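Hemoglobin component VII (Tokunagayusurika akamusi, PDB 1X46) binds heme and, as a member of the globin family, probably carries or stores oxygen in the midge larva. Local coordinates at residues I29-N32 / F33-Y37. Sequence-based numbering, arbitrary orientation.
Sequences ILYN and FFKSY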
ATOM      1  N   ILE A  29      -1.520 -10.348   1.895  1.00  8.29           N
ATOM      2  CA  ILE A  29      -0.708  -9.151   1.633  1.00  7.51           C
ATOM      3  C   ILE A  29       0.002  -8.729   2.917  1.00  9.50           C
ATOM      4  O   ILE A  29       1.210  -8.424   2.904  1.00  9.23           O
ATOM      5  CB  ILE A  29      -1.621  -7.985   1.131  1.00  9.50           C
ATOM      6  CG1 ILE A  29      -2.101  -8.264  -0.298  1.00 10.28           C
ATOM      7  CG2 ILE A  29      -0.863  -6.628   1.213  1.00  9.80           C
ATOM      8  CD1 ILE A  29      -3.283  -7.388  -0.709  1.00 10.19           C
ATOM      9  N   LEU A  30      -0.713  -8.712   4.043  1.00  8.61           N
ATOM     10  CA  LEU A  30      -0.084  -8.323   5.304  1.00  8.07           C
ATOM     11  C   LEU A  30       0.968  -9.313   5.750  1.00  8.56           C
ATOM     12  O   LEU A  30       2.054  -8.925   6.234  1.00  8.80           O
ATOM     13  CB  LEU A  30      -1.124  -8.086   6.431  1.00  7.85           C
ATOM     14  CG  LEU A  30      -0.597  -7.522   7.751  1.00  7.09           C
ATOM     15  CD1 LEU A  30       0.084  -6.162   7.503  1.00 10.73           C
ATOM     16  CD2 LEU A  30      -1.753  -7.368   8.778  1.00 10.27           C
ATOM     17  N   TYR A  31       0.641 -10.603   5.641  1.00  7.60           N
ATOM     18  CA  TYR A  31       1.636 -11.617   5.962  1.00  7.90           C
ATOM     19  C   TYR A  31       2.902 -11.430   5.110  1.00  9.25           C
ATOM     20  O   TYR A  31       4.009 -11.485   5.672  1.00  9.21           O
ATOM     21  CB  TYR A  31       1.034 -13.008   5.753  1.00 10.83           C
ATOM     22  CG  TYR A  31       2.037 -14.113   5.924  1.00 10.12           C
ATOM     23  CD1 TYR A  31       2.231 -14.710   7.160  1.00 12.54           C
ATOM     24  CD2 TYR A  31       2.783 -14.565   4.833  1.00 13.40           C
ATOM     25  CE1 TYR A  31       3.151 -15.739   7.319  1.00 14.66           C
ATOM     26  CE2 TYR A  31       3.722 -15.593   4.998  1.00 15.34           C
ATOM     27  CZ  TYR A  31       3.875 -16.160   6.249  1.00 14.68           C
ATOM     28  OH  TYR A  31       4.773 -17.186   6.451  1.00 17.18           O
ATOM     29  N   ASN A  32       2.737 -11.160   3.813  1.00  8.53           N
ATOM     30  CA  ASN A  32       3.904 -10.979   2.953  1.00  8.29           C
ATOM     31  C   ASN A  32       4.747  -9.787   3.384  1.00  8.17           C
ATOM     32  O   ASN A  32       5.977  -9.832   3.396  1.00  9.80           O
ATOM     33  CB  ASN A  32       3.471 -10.837   1.514  1.00  9.42           C
ATOM     34  CG  ASN A  32       4.634 -10.707   0.583  1.00 10.16           C
ATOM     35  OD1 ASN A  32       5.431 -11.643   0.438  1.00 12.48           O
ATOM     36  ND2 ASN A  32       4.737  -9.567  -0.068  1.00  9.89           N
ATOM     37  N   PHE A  33       4.086  -8.714   3.771  1.00  7.42           N
ATOM     38  CA  PHE A  33       4.779  -7.525   4.244  1.00  7.36           C
ATOM     39  C   PHE A  33       5.582  -7.831   5.486  1.00  8.09           C
ATOM     40  O   PHE A  33       6.783  -7.531   5.513  1.00  8.83           O
ATOM     41  CB  PHE A  33       3.749  -6.386   4.465  1.00  8.25           C
ATOM     42  CG  PHE A  33       4.344  -5.133   5.075  1.00  9.63           C
ATOM     43  CD1 PHE A  33       5.510  -4.577   4.562  1.00  8.69           C
ATOM     44  CD2 PHE A  33       3.736  -4.520   6.188  1.00 10.14           C
ATOM     45  CE1 PHE A  33       6.064  -3.414   5.129  1.00 11.89           C
ATOM     46  CE2 PHE A  33       4.285  -3.369   6.769  1.00 11.21           C
ATOM     47  CZ  PHE A  33       5.447  -2.801   6.220  1.00 10.91           C
ATOM     48  N   PHE A  34       4.973  -8.445   6.512  1.00  8.46           N
ATOM     49  CA  PHE A  34       5.695  -8.714   7.738  1.00  9.50           C
ATOM     50  C   PHE A  34       6.773  -9.787   7.543  1.00  8.70           C
ATOM     51  O   PHE A  34       7.808  -9.718   8.210  1.00 10.54           O
ATOM     52  CB  PHE A  34       4.700  -9.164   8.825  1.00  9.00           C
ATOM     53  CG  PHE A  34       3.844  -8.037   9.396  1.00 10.98           C
ATOM     54  CD1 PHE A  34       4.171  -6.691   9.207  1.00 12.45           C
ATOM     55  CD2 PHE A  34       2.739  -8.359  10.158  1.00 10.70           C
ATOM     56  CE1 PHE A  34       3.376  -5.692   9.755  1.00 11.91           C
ATOM     57  CE2 PHE A  34       1.939  -7.383  10.729  1.00 11.56           C
ATOM     58  CZ  PHE A  34       2.237  -6.050  10.533  1.00 11.82           C
ATOM     59  N   LYS A  35       6.529 -10.775   6.681  1.00  8.47           N
ATOM     60  CA  LYS A  35       7.550 -11.802   6.384  1.00  8.36           C
ATOM     61  C   LYS A  35       8.777 -11.129   5.756  1.00  9.13           C
ATOM     62  O   LYS A  35       9.915 -11.451   6.139  1.00 10.46           O
ATOM     63  CB  LYS A  35       6.979 -12.917   5.494  1.00 12.91           C
ATOM     64  CG  LYS A  35       7.903 -14.116   5.318  1.00 20.98           C
ATOM     65  CD  LYS A  35       7.834 -15.066   6.521  1.00 26.83           C
ATOM     66  CE  LYS A  35       8.603 -16.351   6.232  1.00 30.54           C
ATOM     67  NZ  LYS A  35       9.954 -16.380   6.877  1.00 33.33           N
ATOM     68  N   SER A  36       8.549 -10.187   4.844  1.00  9.35           N
ATOM     69  CA  SER A  36       9.628  -9.515   4.154  1.00  8.55           C
ATOM     70  C   SER A  36      10.308  -8.470   5.035  1.00  9.12           C
ATOM     71  O   SER A  36      11.512  -8.179   4.871  1.00  9.92           O
ATOM     72  CB  SER A  36       9.107  -8.819   2.924  1.00 11.15           C
ATOM     73  OG  SER A  36       8.637  -9.777   1.996  1.00 14.08           O
ATOM     74  N   TYR A  37       9.555  -7.880   5.967  1.00  9.06           N
ATOM     75  CA  TYR A  37      10.022  -6.823   6.865  1.00  8.86           C
ATOM     76  C   TYR A  37       9.616  -7.080   8.316  1.00  9.21           C
ATOM     77  O   TYR A  37       8.763  -6.383   8.877  1.00  9.72           O
ATOM     78  CB  TYR A  37       9.538  -5.428   6.380  1.00  9.87           C
ATOM     79  CG  TYR A  37      10.144  -5.155   5.036  1.00  9.02           C
ATOM     80  CD1 TYR A  37      11.473  -4.708   4.927  1.00 10.34           C
ATOM     81  CD2 TYR A  37       9.445  -5.435   3.872  1.00 11.12           C
ATOM     82  CE1 TYR A  37      12.062  -4.532   3.667  1.00  8.98           C
ATOM     83  CE2 TYR A  37      10.018  -5.250   2.628  1.00  9.24           C
ATOM     84  CZ  TYR A  37      11.330  -4.778   2.533  1.00  9.13           C
ATOM     85  OH  TYR A  37      11.897  -4.612   1.291  1.00 10.30           O
TER
HETATM   86  O   HOH W   1       8.134  -9.489  -0.629  1.00 16.98           O
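Phe33 N donates to Ile29 O at 3.0 Å, one turn back in helix 26-36. Leu30 CD1 lies at the edge of the Phe33 ring, 4.2 Å from Phe33 CD2. The Phe33 ring also touches the heme and packs edge-to-face with Phe112. Phe34 N gives an almost straight bond to Leu30 O (170°). Leu30 CD1 sits over one face of the Phe34 ring, 4.0 Å from the ring centroid, a CH-pi contact. With chi1 at -173°, Leu30 CG stands opposite the backbone N, and this carries CD1 to the ring. In this all-helical globin fold, Leu30 and Phe34 both face helix 59-78, where Phe61 touches each. The Phe34 ring also meets the heme-binding Phe44 edge-to-face. Without the Phe34 ring, as with an alanine here, Leu30 CD1 is likely to lose its aromatic face and Phe44 its ring partner. Lys35 N bonds Tyr31 O at 2.8 Å. The two side chains run side by side, and Lys35 CD lies 3.7 Å from Tyr31 OH. That hydroxyl is hydrogen-bonded to Glu53. Ser36 N donates to Asn32 O at 3.0 Å. Ser36 OG holds a water at 2.7 Å, which Asn32 ND2 reaches only weakly.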